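Local coordinates for heat shock protein, putative (Plasmodium falciparum, PDB 1Y6Z) that probably works, as the middle-domain part of an Hsp90-family chaperone, in folding client proteins at the expense of ATP, at residues Cys203-Ser208 with Leu227-Leu232. Sequence-based numbering, arbitrary orientation.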
ATOM      1  N   CYS B 203       7.645  22.449   7.861  1.00 40.11           N
ATOM      2  CA  CYS B 203       7.831  21.440   8.929  1.00 40.32           C
ATOM      3  C   CYS B 203       6.517  21.078   9.550  1.00 37.70           C
ATOM      4  O   CYS B 203       5.594  21.893   9.546  1.00 36.60           O
ATOM      5  CB  CYS B 203       8.667  22.017  10.080  1.00 40.49           C
ATOM      6  SG  CYS B 203      10.391  22.188   9.782  1.00 47.54           S
ATOM      7  N   ILE B 204       6.465  19.884  10.156  1.00 34.96           N
ATOM      8  CA  ILE B 204       5.310  19.500  10.959  1.00 33.18           C
ATOM      9  C   ILE B 204       5.761  19.752  12.370  1.00 32.88           C
ATOM     10  O   ILE B 204       6.809  19.238  12.775  1.00 32.98           O
ATOM     11  CB  ILE B 204       4.970  17.961  10.780  1.00 32.58           C
ATOM     12  CG1 ILE B 204       4.610  17.635   9.326  1.00 31.71           C
ATOM     13  CG2 ILE B 204       3.857  17.516  11.708  1.00 31.45           C
ATOM     14  CD1 ILE B 204       4.752  16.135   9.020  1.00 31.96           C
ATOM     15  N   TYR B 205       4.982  20.511  13.140  1.00 32.73           N
ATOM     16  CA  TYR B 205       5.383  20.822  14.518  1.00 33.11           C
ATOM     17  C   TYR B 205       4.572  20.036  15.489  1.00 32.75           C
ATOM     18  O   TYR B 205       3.430  19.763  15.213  1.00 31.28           O
ATOM     19  CB  TYR B 205       5.226  22.321  14.822  1.00 34.98           C
ATOM     20  CG  TYR B 205       6.130  23.161  13.956  1.00 35.77           C
ATOM     21  CD1 TYR B 205       5.693  23.656  12.704  1.00 37.03           C
ATOM     22  CD2 TYR B 205       7.440  23.422  14.356  1.00 39.19           C
ATOM     23  CE1 TYR B 205       6.559  24.418  11.889  1.00 37.51           C
ATOM     24  CE2 TYR B 205       8.303  24.180  13.568  1.00 40.15           C
ATOM     25  CZ  TYR B 205       7.856  24.678  12.347  1.00 38.98           C
ATOM     26  OH  TYR B 205       8.745  25.403  11.590  1.00 39.21           O
ATOM     27  N   TYR B 206       5.167  19.685  16.627  1.00 33.44           N
ATOM     28  CA  TYR B 206       4.405  19.191  17.768  1.00 35.65           C
ATOM     29  C   TYR B 206       4.899  19.737  19.106  1.00 37.03           C
ATOM     30  O   TYR B 206       5.992  20.255  19.186  1.00 37.78           O
ATOM     31  CB  TYR B 206       4.394  17.652  17.793  1.00 36.05           C
ATOM     32  CG  TYR B 206       5.661  17.009  18.276  1.00 34.64           C
ATOM     33  CD1 TYR B 206       5.795  16.632  19.614  1.00 35.78           C
ATOM     34  CD2 TYR B 206       6.697  16.735  17.400  1.00 34.24           C
ATOM     35  CE1 TYR B 206       6.943  16.018  20.065  1.00 34.90           C
ATOM     36  CE2 TYR B 206       7.868  16.127  17.853  1.00 37.79           C
ATOM     37  CZ  TYR B 206       7.965  15.776  19.191  1.00 35.77           C
ATOM     38  OH  TYR B 206       9.098  15.158  19.642  1.00 39.83           O
ATOM     39  N   ILE B 207       4.084  19.590  20.144  1.00 39.29           N
ATOM     40  CA  ILE B 207       4.428  20.093  21.497  1.00 41.76           C
ATOM     41  C   ILE B 207       3.950  19.183  22.640  1.00 43.40           C
ATOM     42  O   ILE B 207       2.743  18.924  22.774  1.00 43.46           O
ATOM     43  CB  ILE B 207       3.907  21.548  21.722  1.00 40.83           C
ATOM     44  CG1 ILE B 207       4.351  22.087  23.095  1.00 42.91           C
ATOM     45  CG2 ILE B 207       2.360  21.666  21.570  1.00 41.13           C
ATOM     46  CD1 ILE B 207       4.390  23.618  23.162  1.00 40.16           C
ATOM     47  N   SER B 208       4.898  18.720  23.466  1.00 46.08           N
ATOM     48  CA  SER B 208       4.550  18.037  24.727  1.00 48.75           C
ATOM     49  C   SER B 208       3.493  18.821  25.523  1.00 50.26           C
ATOM     50  O   SER B 208       3.719  19.979  25.939  1.00 51.04           O
ATOM     51  CB  SER B 208       5.793  17.799  25.589  1.00 48.77           C
ATOM     52  OG  SER B 208       6.720  16.924  24.951  1.00 50.34           O
ATOM     53  N   LEU B 227       2.730  32.630  13.464  1.00 34.61           N
ATOM     54  CA  LEU B 227       2.769  32.202  12.049  1.00 34.66           C
ATOM     55  C   LEU B 227       1.476  31.526  11.547  1.00 35.63           C
ATOM     56  O   LEU B 227       1.368  31.217  10.357  1.00 33.67           O
ATOM     57  CB  LEU B 227       3.999  31.329  11.775  1.00 35.14           C
ATOM     58  CG  LEU B 227       5.294  32.144  11.574  1.00 35.46           C
ATOM     59  CD1 LEU B 227       6.590  31.324  11.785  1.00 37.56           C
ATOM     60  CD2 LEU B 227       5.304  32.810  10.241  1.00 32.03           C
ATOM     61  N   ASN B 228       0.489  31.369  12.443  1.00 36.30           N
ATOM     62  CA  ASN B 228      -0.748  30.634  12.159  1.00 37.58           C
ATOM     63  C   ASN B 228      -0.467  29.200  11.691  1.00 36.68           C
ATOM     64  O   ASN B 228      -1.155  28.665  10.808  1.00 37.47           O
ATOM     65  CB  ASN B 228      -1.572  31.373  11.108  1.00 38.73           C
ATOM     66  CG  ASN B 228      -2.124  32.702  11.634  1.00 42.52           C
ATOM     67  OD1 ASN B 228      -3.003  32.714  12.497  1.00 45.42           O
ATOM     68  ND2 ASN B 228      -1.563  33.817  11.150  1.00 42.72           N
ATOM     69  N   TYR B 229       0.597  28.614  12.211  1.00 36.68           N
ATOM     70  CA  TYR B 229       0.916  27.212  11.878  1.00 36.24           C
ATOM     71  C   TYR B 229       0.127  26.306  12.832  1.00 35.62           C
ATOM     72  O   TYR B 229      -0.085  26.670  14.008  1.00 34.93           O
ATOM     73  CB  TYR B 229       2.416  26.949  11.978  1.00 36.84           C
ATOM     74  CG  TYR B 229       3.276  27.580  10.894  1.00 36.57           C
ATOM     75  CD1 TYR B 229       2.704  28.271   9.814  1.00 36.08           C
ATOM     76  CD2 TYR B 229       4.673  27.494  10.967  1.00 37.07           C
ATOM     77  CE1 TYR B 229       3.499  28.854   8.822  1.00 35.60           C
ATOM     78  CE2 TYR B 229       5.497  28.066   9.960  1.00 35.93           C
ATOM     79  CZ  TYR B 229       4.897  28.742   8.904  1.00 38.89           C
ATOM     80  OH  TYR B 229       5.681  29.309   7.918  1.00 40.72           O
ATOM     81  N   ASP B 230      -0.340  25.143  12.352  1.00 34.18           N
ATOM     82  CA  ASP B 230      -0.870  24.161  13.298  1.00 32.89           C
ATOM     83  C   ASP B 230       0.274  23.446  13.993  1.00 31.44           C
ATOM     84  O   ASP B 230       1.382  23.344  13.455  1.00 30.53           O
ATOM     85  CB  ASP B 230      -1.852  23.168  12.629  1.00 32.50           C
ATOM     86  CG  ASP B 230      -2.752  22.437  13.656  1.00 35.16           C
ATOM     87  OD1 ASP B 230      -2.805  22.854  14.825  1.00 35.09           O
ATOM     88  OD2 ASP B 230      -3.437  21.453  13.273  1.00 37.26           O
ATOM     89  N   VAL B 231      -0.014  22.945  15.195  1.00 30.82           N
ATOM     90  CA  VAL B 231       0.914  22.173  15.985  1.00 29.71           C
ATOM     91  C   VAL B 231       0.146  21.008  16.603  1.00 28.60           C
ATOM     92  O   VAL B 231      -0.890  21.186  17.239  1.00 27.66           O
ATOM     93  CB  VAL B 231       1.518  22.998  17.144  1.00 30.29           C
ATOM     94  CG1 VAL B 231       2.421  22.145  18.035  1.00 29.97           C
ATOM     95  CG2 VAL B 231       2.340  24.130  16.589  1.00 32.34           C
ATOM     96  N   LEU B 232       0.693  19.810  16.441  1.00 29.88           N
ATOM     97  CA  LEU B 232       0.089  18.620  17.060  1.00 29.18           C
ATOM     98  C   LEU B 232       0.443  18.536  18.529  1.00 30.98           C
ATOM     99  O   LEU B 232       1.512  18.990  18.935  1.00 30.82           O
ATOM    100  CB  LEU B 232       0.645  17.354  16.413  1.00 27.90           C
ATOM    101  CG  LEU B 232       0.626  17.375  14.893  1.00 27.09           C
ATOM    102  CD1 LEU B 232       1.605  16.257  14.402  1.00 27.82           C
ATOM    103  CD2 LEU B 232      -0.829  17.229  14.474  1.00 26.40           C
TER
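L232 lies beside I204, Y205 and Y206 where strand 231-234 joins the centre strand of a small three-stranded parallel sheet in this Hsp90 middle domain; helices 212-215 and 222-226 link the two strands, a beta-alpha-beta crossover. Its backbone makes both bonds across the contact: L232 N gives its hydrogen to Y205 O (3.0 Å, 165° at the hydrogen), and L232 O receives I207 N at 2.9 Å. One residue bonding to the two that flank its partner, Y206, is the signature of parallel pairing.

From the backbone outward, L232 CB meets Y206 CB at 4.0 Å, CG lies 3.7 Å from Y205 O, and CD1 ends 3.7 Å from I204 CG2. Helix 190-195 packs on the same side chain through L190 and Y193, a setting that suits a branched aliphatic residue.

V231 turns to the other face and divides its branches. CG1, anti to the backbone N (chi1 176°), touches I207 CG2 at 3.6 Å, while CG2 rests on Y205 CB; beta-branching suits such a forked place. Further back, the Y205 and Y229 rings meet obliquely, CE1 to CD2 at 3.7 Å. D230 OD1 takes a bent bond from V231 N, above the carboxylate plane, and another from N182 N; OD2 bonds S180 OG, tying the chain beside V231 to that loop.

Both L232 N and O are thus paired with the central strand, while apolar side chains pack on the L232 and V231 faces.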